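Local coordinates for ABC transporter substrate-binding protein (Streptococcus pneumoniae, PDB 4OHN) that binds histidine and probably delivers it to a membrane-embedded ABC importer for uptake into the cell, at residues T77-W82 with G211-D216; V107-K112 with N194-F199; T123-G128 with R172-L177. One frame throughout, in Å; residues are numbered along the deposited sequence. Where two conformers were deposited one is given.

Overall arrangement
Contact 1 lies in one lobe of this two-lobed binding protein, while contacts 2 and 3 share the other; the centres of 1 and 2 are about 34 Å apart, those of 2 and 3 about 12 Å. Contacts 2 and 3 touch along neighbouring strands, where V109 N and L176 O lie 2.9 Å apart, probably hydrogen-bonded. All three belong to strand pairs. Contact 1 is a short antiparallel pairing, buried, with a salt-bridge network beside it. Contact 2, only partly buried, is a longer antiparallel ladder running from an apolar end to exposed lysine and asparagine. Contact 3 is parallel and largely buried, with an aspartate side chain hydrogen-bonded to the backbone just before strand 127-130.

Contact 1: T77-W82 with G211-D216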
loop_
_atom_site.group_PDB
_atom_site.type_symbol
_atom_site.label_atom_id
_atom_site.label_comp_id
_atom_site.label_asym_id
_atom_site.label_seq_id
_atom_site.Cartn_x
_atom_site.Cartn_y
_atom_site.Cartn_z
ATOM N N THR A 77 -12.115 -11.011 10.707
ATOM C CA THR A 77 -13.101 -10.225 9.983
ATOM C C THR A 77 -12.678 -10.012 8.523
ATOM O O THR A 77 -13.533 -9.763 7.674
ATOM C CB THR A 77 -13.403 -8.910 10.686
ATOM O OG1 THR A 77 -12.221 -8.132 10.754
ATOM C CG2 THR A 77 -13.885 -9.175 12.098
ATOM N N ILE A 78 -11.378 -10.153 8.236
ATOM C CA ILE A 78 -10.860 -10.250 6.862
ATOM C C ILE A 78 -9.928 -11.461 6.801
ATOM O O ILE A 78 -9.463 -11.930 7.847
ATOM C CB ILE A 78 -10.106 -8.965 6.423
ATOM C CG1 ILE A 78 -8.846 -8.750 7.264
ATOM C CG2 ILE A 78 -11.069 -7.762 6.494
ATOM C CD1 ILE A 78 -8.042 -7.514 6.895
ATOM N N ASP A 79 -9.657 -11.957 5.589
ATOM C CA ASP A 79 -8.783 -13.122 5.390
ATOM C C ASP A 79 -7.429 -12.749 4.777
ATOM O O ASP A 79 -6.483 -13.536 4.869
ATOM C CB ASP A 79 -9.494 -14.144 4.489
ATOM C CG ASP A 79 -10.830 -14.541 5.045
ATOM O OD1 ASP A 79 -10.856 -14.867 6.262
ATOM O OD2 ASP A 79 -11.839 -14.564 4.299
ATOM N N LEU A 80 -7.343 -11.573 4.144
ATOM C CA LEU A 80 -6.122 -11.078 3.534
ATOM C C LEU A 80 -6.083 -9.588 3.642
ATOM O O LEU A 80 -7.125 -8.932 3.680
ATOM C CB LEU A 80 -6.081 -11.424 2.049
ATOM C CG LEU A 80 -5.991 -12.903 1.669
ATOM C CD1 LEU A 80 -6.158 -13.045 0.186
ATOM C CD2 LEU A 80 -4.652 -13.484 2.103
ATOM N N ILE A 81 -4.877 -9.056 3.724
ATOM C CA ILE A 81 -4.611 -7.633 3.538
ATOM C C ILE A 81 -3.949 -7.499 2.160
ATOM O O ILE A 81 -2.875 -8.052 1.921
ATOM C CB ILE A 81 -3.694 -7.059 4.624
ATOM C CG1 ILE A 81 -4.280 -7.284 6.027
ATOM C CG2 ILE A 81 -3.420 -5.576 4.364
ATOM C CD1 ILE A 81 -3.316 -6.993 7.157
ATOM N N TRP A 82 -4.592 -6.776 1.255
ATOM C CA TRP A 82 -4.115 -6.705 -0.138
ATOM C C TRP A 82 -4.469 -5.317 -0.645
ATOM O O TRP A 82 -5.630 -5.053 -0.996
ATOM C CB TRP A 82 -4.777 -7.806 -0.990
ATOM C CG TRP A 82 -4.122 -8.049 -2.319
ATOM C CD1 TRP A 82 -3.389 -7.161 -3.051
ATOM C CD2 TRP A 82 -4.180 -9.252 -3.077
ATOM N NE1 TRP A 82 -2.960 -7.764 -4.219
ATOM C CE2 TRP A 82 -3.453 -9.045 -4.252
ATOM C CE3 TRP A 82 -4.755 -10.514 -2.851
ATOM C CZ2 TRP A 82 -3.272 -10.052 -5.190
ATOM C CZ3 TRP A 82 -4.573 -11.510 -3.799
ATOM C CH2 TRP A 82 -3.842 -11.268 -4.939
ATOM N N GLY A 211 -0.821 -10.111 2.528
ATOM C CA GLY A 211 -0.723 -10.602 3.890
ATOM C C GLY A 211 -1.850 -11.519 4.295
ATOM O O GLY A 211 -3.010 -11.229 3.999
ATOM N N SER A 212 -1.500 -12.595 5.005
ATOM C CA SER A 212 -2.457 -13.549 5.553
ATOM C C SER A 212 -2.117 -13.873 6.986
ATOM O O SER A 212 -1.035 -13.580 7.472
ATOM C CB SER A 212 -2.466 -14.872 4.754
ATOM O OG SER A 212 -1.368 -15.699 5.101
ATOM N N ARG A 213 -3.064 -14.492 7.672
ATOM C CA ARG A 213 -2.756 -15.104 8.965
ATOM C C ARG A 213 -1.636 -16.126 8.771
ATOM O O ARG A 213 -1.587 -16.823 7.756
ATOM C CB ARG A 213 -3.998 -15.777 9.540
ATOM C CG ARG A 213 -5.023 -14.799 10.087
ATOM C CD ARG A 213 -6.276 -15.480 10.619
ATOM N NE ARG A 213 -7.085 -16.074 9.577
ATOM C CZ ARG A 213 -8.010 -15.439 8.870
ATOM N NH1 ARG A 213 -8.285 -14.173 9.110
ATOM N NH2 ARG A 213 -8.662 -16.077 7.919
ATOM N N LYS A 214 -0.731 -16.230 9.740
ATOM C CA LYS A 214 0.394 -17.155 9.602
ATOM C C LYS A 214 -0.033 -18.583 9.303
ATOM O O LYS A 214 0.641 -19.294 8.558
ATOM C CB LYS A 214 1.271 -17.113 10.851
ATOM C CG LYS A 214 2.026 -15.812 10.963
ATOM C CD LYS A 214 3.059 -15.872 12.060
ATOM C CE LYS A 214 4.013 -14.706 11.962
ATOM N NZ LYS A 214 5.070 -14.787 13.002
ATOM N N GLU A 215 -1.157 -19.012 9.862
ATOM C CA GLU A 215 -1.592 -20.383 9.716
ATOM C C GLU A 215 -2.197 -20.708 8.350
ATOM O O GLU A 215 -2.367 -21.884 8.011
ATOM C CB GLU A 215 -2.618 -20.706 10.806
ATOM C CG GLU A 215 -2.125 -20.467 12.264
ATOM C CD GLU A 215 -1.883 -18.976 12.670
ATOM O OE1 GLU A 215 -2.573 -18.016 12.202
ATOM O OE2 GLU A 215 -0.973 -18.770 13.502
ATOM N N ASP A 216 -2.537 -19.678 7.576
ATOM C CA ASP A 216 -3.170 -19.857 6.269
ATOM C C ASP A 216 -2.132 -20.155 5.156
ATOM O O ASP A 216 -2.031 -19.439 4.133
ATOM C CB ASP A 216 -4.034 -18.632 5.953
ATOM C CG ASP A 216 -5.532 -18.927 5.933
ATOM O OD1 ASP A 216 -5.948 -20.062 5.626
ATOM O OD2 ASP A 216 -6.330 -17.986 6.172
HETATM O O HOH W 1 -5.513 -15.412 6.563
#
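R213 NH1 is gripped by two main-chain carbonyls: I78 O across the contact, 2.8 Å from NH1 and in the plane of the guanidinium, and L73 O of helix 69-75, just ahead of T77-W82. The other terminal nitrogen, R213 NH2, reaches D79 OD1 at 3.0 Å along a nearly straight N-H direction (173°), forming a salt bridge. The carboxylate stands almost square to the guanidinium, their planes 88° apart, and NH2 meets OD1 on its anti side, a little out of the carboxylate plane. A bend in the arginine chain (chi3 -69°) brings the flat group round to meet I78 and D79 with its edge. R213 NH2 also forms a longer bridge to D216 OD2 at 3.5 Å, so one arginine serves two acids and probably eases the repulsion between them. D79 OD2, meanwhile, accepts a hydrogen bond from T21 N. A water lies above one guanidinium face, toward its rim, donating a hydrogen bond each to D79 O and D216 OD2 and accepting one from R213 N; it bridges the two segments just where the strand pairing gives out. Beyond it, I81 and G211 form an antiparallel hydrogen-bonded pair, with I81 N to G211 O at 2.9 Å and G211 N to I81 O at 3.0 Å. L80 CD2 rests against S212 CB at 3.7 Å. In the type II binding-protein fold, strand 206-212 is the antiparallel member of this lobe's sheet, set between strands 80-81 and 96-97. L80 packs on L219 and I223 of helix 217-232, F52 of helix 43-53 and I20 of strand 19-24.

Contact 2: V107-K112 with N194-F199; sequences VLVTKK and NDYNVF. With ACT (acetate ion), chain C.
L108 CB sits over the face of the F199 ring, 4.1 Å from its centroid, in the tightly packed half of this strand pair. F199 CG lies between its own backbone N and carbonyl carbon (chi1 54°), which swings the ring back across the neighbouring strand. The carbonyl oxygen L108 O lies above the same face, toward the rim, and T110 OG1 stands at the edge; that hydroxyl is hydrogen-bonded to I116 O. On the other side of the sheet V107 CG2 meets V198 CG1 at 3.7 Å, and V109 lies alongside V198 pointing the same way. Two hydrogen-bonded pairs, L108 with F199 and T110 with N197, hold the ladder together, N197 N to T110 O measuring 2.8 Å.

Towards K112 the contact turns polar and wet. K112 N still donates to D195 O at 2.9 Å, but the lysine chain, bent at its last torsion (chi4 -65°), folds over the partner strand so that NZ reaches Y196 O at 3.0 Å, from above the carbonyl plane, and N197 OD1 at 3.1 Å. A water joins N197 ND2 to K112 O. Y196 OH donates to atom O of an acetate 2.6 Å away; this ion, probably from the crystallisation liquor, is also hydrogen-bonded to Y186 OH. Strand 102-111, antiparallel to both 175-179 and 196-200, is the reversed strand expected in a lobe of a type II solute-binding protein.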
loop_
_atom_site.group_PDB
_atom_site.type_symbol
_atom_site.label_atom_id
_atom_site.label_comp_id
_atom_site.label_asym_id
_atom_site.label_seq_id
_atom_site.Cartn_x
_atom_site.Cartn_y
_atom_site.Cartn_z
ATOM N N VAL A 107 8.641 8.144 -0.428
ATOM C CA VAL A 107 9.113 9.443 -0.907
ATOM C C VAL A 107 8.577 10.538 -0.003
ATOM O O VAL A 107 7.610 10.364 0.752
ATOM C CB VAL A 107 8.663 9.742 -2.364
ATOM C CG1 VAL A 107 9.391 8.819 -3.369
ATOM C CG2 VAL A 107 7.176 9.633 -2.531
ATOM N N LEU A 108 9.247 11.689 -0.026
ATOM C CA LEU A 108 8.676 12.922 0.461
ATOM C C LEU A 108 8.013 13.673 -0.662
ATOM O O LEU A 108 8.514 13.712 -1.805
ATOM C CB LEU A 108 9.728 13.825 1.087
ATOM C CG LEU A 108 10.196 13.534 2.501
ATOM C CD1 LEU A 108 11.125 14.638 2.971
ATOM C CD2 LEU A 108 9.004 13.376 3.441
ATOM N N VAL A 109 6.884 14.271 -0.319
ATOM C CA VAL A 109 6.177 15.190 -1.209
ATOM C C VAL A 109 6.126 16.561 -0.520
ATOM O O VAL A 109 5.720 16.667 0.639
ATOM C CB VAL A 109 4.763 14.696 -1.564
ATOM C CG1 VAL A 109 4.050 15.680 -2.485
ATOM C CG2 VAL A 109 4.840 13.329 -2.241
ATOM N N THR A 110 6.552 17.606 -1.239
ATOM C CA THR A 110 6.523 18.980 -0.740
ATOM C C THR A 110 5.929 19.856 -1.830
ATOM O O THR A 110 5.958 19.504 -3.017
ATOM C CB THR A 110 7.931 19.507 -0.401
ATOM O OG1 THR A 110 8.714 19.529 -1.607
ATOM C CG2 THR A 110 8.608 18.630 0.648
ATOM N N LYS A 111 5.379 21.006 -1.468
ATOM C CA LYS A 111 4.995 21.973 -2.498
ATOM C C LYS A 111 6.222 22.489 -3.223
ATOM O O LYS A 111 7.257 22.743 -2.600
ATOM C CB LYS A 111 4.306 23.179 -1.881
ATOM C CG LYS A 111 2.924 22.940 -1.385
ATOM C CD LYS A 111 2.304 24.272 -0.982
ATOM C CE LYS A 111 0.828 24.194 -0.825
ATOM N NZ LYS A 111 0.271 25.498 -0.363
ATOM N N LYS A 112 6.119 22.737 -4.525
ATOM C CA LYS A 112 7.263 23.349 -5.209
ATOM C C LYS A 112 7.586 24.705 -4.625
ATOM O O LYS A 112 8.738 25.109 -4.605
ATOM C CB LYS A 112 7.023 23.443 -6.708
ATOM C CG LYS A 112 7.073 22.094 -7.406
ATOM C CD LYS A 112 7.168 22.252 -8.920
ATOM C CE LYS A 112 6.972 20.949 -9.674
ATOM N NZ LYS A 112 8.060 19.968 -9.383
ATOM N N ASN A 194 2.754 19.130 -11.359
ATOM C CA ASN A 194 3.666 20.246 -11.502
ATOM C C ASN A 194 3.540 21.304 -10.398
ATOM O O ASN A 194 4.144 22.364 -10.489
ATOM C CB ASN A 194 3.502 20.858 -12.888
ATOM C CG ASN A 194 3.888 19.887 -13.984
ATOM O OD1 ASN A 194 4.951 19.276 -13.910
ATOM N ND2 ASN A 194 3.042 19.736 -14.980
ATOM N N ASP A 195 2.778 20.999 -9.342
ATOM C CA ASP A 195 2.721 21.844 -8.151
ATOM C C ASP A 195 3.544 21.266 -7.003
ATOM O O ASP A 195 3.696 21.918 -5.969
ATOM C CB ASP A 195 1.264 22.028 -7.661
ATOM C CG ASP A 195 0.412 22.892 -8.574
ATOM O OD1 ASP A 195 0.946 23.620 -9.424
ATOM O OD2 ASP A 195 -0.826 22.831 -8.398
ATOM N N TYR A 196 4.088 20.055 -7.150
ATOM C CA TYR A 196 4.748 19.352 -6.029
ATOM C C TYR A 196 6.076 18.738 -6.446
ATOM O O TYR A 196 6.283 18.394 -7.603
ATOM C CB TYR A 196 3.816 18.241 -5.468
ATOM C CG TYR A 196 2.570 18.804 -4.835
ATOM C CD1 TYR A 196 1.418 19.003 -5.566
ATOM C CD2 TYR A 196 2.567 19.210 -3.502
ATOM C CE1 TYR A 196 0.301 19.586 -4.984
ATOM C CE2 TYR A 196 1.475 19.778 -2.916
ATOM C CZ TYR A 196 0.350 19.983 -3.653
ATOM O OH TYR A 196 -0.738 20.573 -3.046
ATOM N N ASN A 197 6.976 18.621 -5.473
ATOM C CA ASN A 197 8.196 17.830 -5.598
ATOM C C ASN A 197 7.979 16.472 -4.964
ATOM O O ASN A 197 7.349 16.390 -3.911
ATOM C CB ASN A 197 9.355 18.530 -4.886
ATOM C CG ASN A 197 9.714 19.848 -5.502
ATOM O OD1 ASN A 197 9.732 19.993 -6.732
ATOM N ND2 ASN A 197 10.005 20.833 -4.665
ATOM N N VAL A 198 8.490 15.431 -5.594
ATOM C CA VAL A 198 8.359 14.057 -5.120
ATOM C C VAL A 198 9.738 13.442 -5.195
ATOM O O VAL A 198 10.318 13.361 -6.281
ATOM C CB VAL A 198 7.385 13.252 -6.032
ATOM C CG1 VAL A 198 7.202 11.839 -5.492
ATOM C CG2 VAL A 198 6.019 13.963 -6.159
ATOM N N PHE A 199 10.305 13.033 -4.060
ATOM C CA PHE A 199 11.679 12.557 -4.073
ATOM C C PHE A 199 11.965 11.569 -2.957
ATOM O O PHE A 199 11.420 11.659 -1.863
ATOM C CB PHE A 199 12.666 13.738 -4.000
ATOM C CG PHE A 199 12.420 14.661 -2.835
ATOM C CD1 PHE A 199 11.483 15.688 -2.926
ATOM C CD2 PHE A 199 13.131 14.519 -1.653
ATOM C CE1 PHE A 199 11.235 16.528 -1.858
ATOM C CE2 PHE A 199 12.881 15.366 -0.586
ATOM C CZ PHE A 199 11.948 16.370 -0.697
HETATM C C ACT C . -3.119 18.396 -3.592
HETATM O O ACT C . -2.914 19.585 -3.939
HETATM O OXT ACT C . -4.194 17.876 -3.978
HETATM C CH3 ACT C . -2.110 17.665 -2.773
HETATM O O HOH W 2 10.835 23.539 -5.474
HETATM O O HOH W 3 7.354 19.099 -12.491
#

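Contact 3: T123-G128 with R172-L177; sequences TGKTLG and RIDGLL
The side chain of D174 crosses those of T126 and K125 at about a right angle, its carboxylate lying just ahead of strand 127-130. D174 OD2 accepts a hydrogen bond from T126 N on its anti lone pair, 2.9 Å away in a virtually straight bond (176°). With CG beside its own backbone N (chi1 -61°), the acid turns towards the other segment. K125 lays its aliphatic part against it, CD standing 3.7 Å from D174 OD2, while NZ runs on past; a water bridges NZ to D174 OD1, so the opposite charges meet through solvent. Next to the acid, T126 O accepts two hydrogen bonds, from D174 N at 2.8 Å and from the next amide, G175 N, at 3.1 Å, the latter nearly along the C=O axis.

From here the two segments run as parallel strands, L127 beside G175 and G128 beside L176. Helix 134-141, strand 155-158 and helix 161-169 lie between them in the chain, as in the alpha/beta lobes of type II binding proteins, and the strands lead on to Q130 and D179, both of which line the histidine pocket.

I173 turns its CD1 methyl onto G128 CA at 3.9 Å, a close approach that is possible because G128 has no side chain. Facing the other side of the sheet, L127 reaches over the partner strand, CD1 coming within 3.5 Å of G175 O. L176 does the converse, its CD1 lying 3.4 Å from G128 O, and packs on A164 and L165 of helix 161-169. L127 and L177 both reach F139 of helix 134-141.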
loop_
_atom_site.group_PDB
_atom_site.type_symbol
_atom_site.label_atom_id
_atom_site.label_comp_id
_atom_site.label_asym_id
_atom_site.label_seq_id
_atom_site.Cartn_x
_atom_site.Cartn_y
_atom_site.Cartn_z
ATOM N N THR A 123 14.612 20.484 7.863
ATOM C CA THR A 123 15.071 20.829 9.197
ATOM C C THR A 123 14.122 21.872 9.787
ATOM O O THR A 123 13.868 22.919 9.192
ATOM C CB THR A 123 16.550 21.280 9.196
ATOM O OG1 THR A 123 17.365 20.184 8.743
ATOM C CG2 THR A 123 16.982 21.677 10.614
ATOM N N GLY A 124 13.542 21.545 10.947
ATOM C CA GLY A 124 12.630 22.460 11.611
ATOM C C GLY A 124 11.257 22.580 10.960
ATOM O O GLY A 124 10.421 23.371 11.394
ATOM N N LYS A 125 11.011 21.797 9.909
ATOM C CA LYS A 125 9.746 21.841 9.165
ATOM C C LYS A 125 8.812 20.716 9.641
ATOM O O LYS A 125 9.250 19.762 10.275
ATOM C CB LYS A 125 10.007 21.705 7.660
ATOM C CG LYS A 125 10.877 22.814 7.062
ATOM C CD LYS A 125 10.151 24.143 7.081
ATOM C CE LYS A 125 10.949 25.224 6.374
ATOM N NZ LYS A 125 10.338 26.556 6.642
ATOM N N THR A 126 7.523 20.848 9.350
ATOM C CA THR A 126 6.493 19.933 9.824
ATOM C C THR A 126 6.290 18.794 8.833
ATOM O O THR A 126 6.036 19.016 7.640
ATOM C CB THR A 126 5.167 20.683 10.035
ATOM O OG1 THR A 126 5.403 21.810 10.884
ATOM C CG2 THR A 126 4.082 19.758 10.644
ATOM N N LEU A 127 6.418 17.562 9.332
ATOM C CA LEU A 127 6.198 16.354 8.546
ATOM C C LEU A 127 4.873 15.720 8.881
ATOM O O LEU A 127 4.464 15.709 10.043
ATOM C CB LEU A 127 7.315 15.348 8.880
ATOM C CG LEU A 127 7.275 14.049 8.071
ATOM C CD1 LEU A 127 7.630 14.304 6.652
ATOM C CD2 LEU A 127 8.213 13.020 8.699
ATOM N N GLY A 128 4.193 15.194 7.859
ATOM C CA GLY A 128 3.026 14.333 8.028
ATOM C C GLY A 128 3.289 12.917 7.537
ATOM O O GLY A 128 4.191 12.664 6.752
ATOM N N ARG A 172 -0.422 23.140 6.193
ATOM C CA ARG A 172 -0.519 22.705 7.578
ATOM C C ARG A 172 0.629 21.764 7.921
ATOM O O ARG A 172 1.036 21.667 9.087
ATOM C CB ARG A 172 -1.861 22.035 7.849
ATOM C CG ARG A 172 -3.040 22.950 7.607
ATOM C CD ARG A 172 -4.347 22.159 7.617
ATOM N NE ARG A 172 -5.473 23.021 7.265
ATOM C CZ ARG A 172 -6.498 22.660 6.503
ATOM N NH1 ARG A 172 -6.583 21.444 6.023
ATOM N NH2 ARG A 172 -7.449 23.526 6.256
ATOM N N ILE A 173 1.135 21.061 6.916
ATOM C CA ILE A 173 2.399 20.323 6.985
ATOM C C ILE A 173 3.256 20.814 5.831
ATOM O O ILE A 173 2.728 21.334 4.837
ATOM C CB ILE A 173 2.230 18.780 6.960
ATOM C CG1 ILE A 173 1.503 18.319 5.691
ATOM C CG2 ILE A 173 1.462 18.339 8.205
ATOM C CD1 ILE A 173 1.353 16.806 5.575
ATOM N N ASP A 174 4.568 20.672 5.952
ATOM C CA ASP A 174 5.512 21.091 4.916
ATOM C C ASP A 174 5.947 19.958 3.994
ATOM O O ASP A 174 6.348 20.202 2.857
ATOM C CB ASP A 174 6.750 21.702 5.580
ATOM C CG ASP A 174 6.407 22.926 6.396
ATOM O OD1 ASP A 174 5.849 23.860 5.779
ATOM O OD2 ASP A 174 6.682 22.953 7.615
ATOM N N GLY A 175 5.907 18.733 4.514
ATOM C CA GLY A 175 6.276 17.562 3.736
ATOM C C GLY A 175 5.442 16.389 4.198
ATOM O O GLY A 175 5.045 16.313 5.342
ATOM N N LEU A 176 5.230 15.461 3.291
ATOM C CA LEU A 176 4.462 14.249 3.548
ATOM C C LEU A 176 5.275 13.031 3.117
ATOM O O LEU A 176 5.720 12.954 1.972
ATOM C CB LEU A 176 3.127 14.303 2.785
ATOM C CG LEU A 176 2.250 13.048 2.859
ATOM C CD1 LEU A 176 1.887 12.667 4.287
ATOM C CD2 LEU A 176 0.986 13.292 2.005
ATOM N N LEU A 177 5.465 12.108 4.056
ATOM C CA LEU A 177 6.111 10.829 3.764
ATOM C C LEU A 177 5.054 9.857 3.256
ATOM O O LEU A 177 4.091 9.574 3.970
ATOM C CB LEU A 177 6.784 10.304 5.032
ATOM C CG LEU A 177 7.638 9.036 4.910
ATOM C CD1 LEU A 177 8.804 9.261 3.950
ATOM C CD2 LEU A 177 8.141 8.611 6.279
HETATM O O HOH W 4 7.143 26.507 6.127
#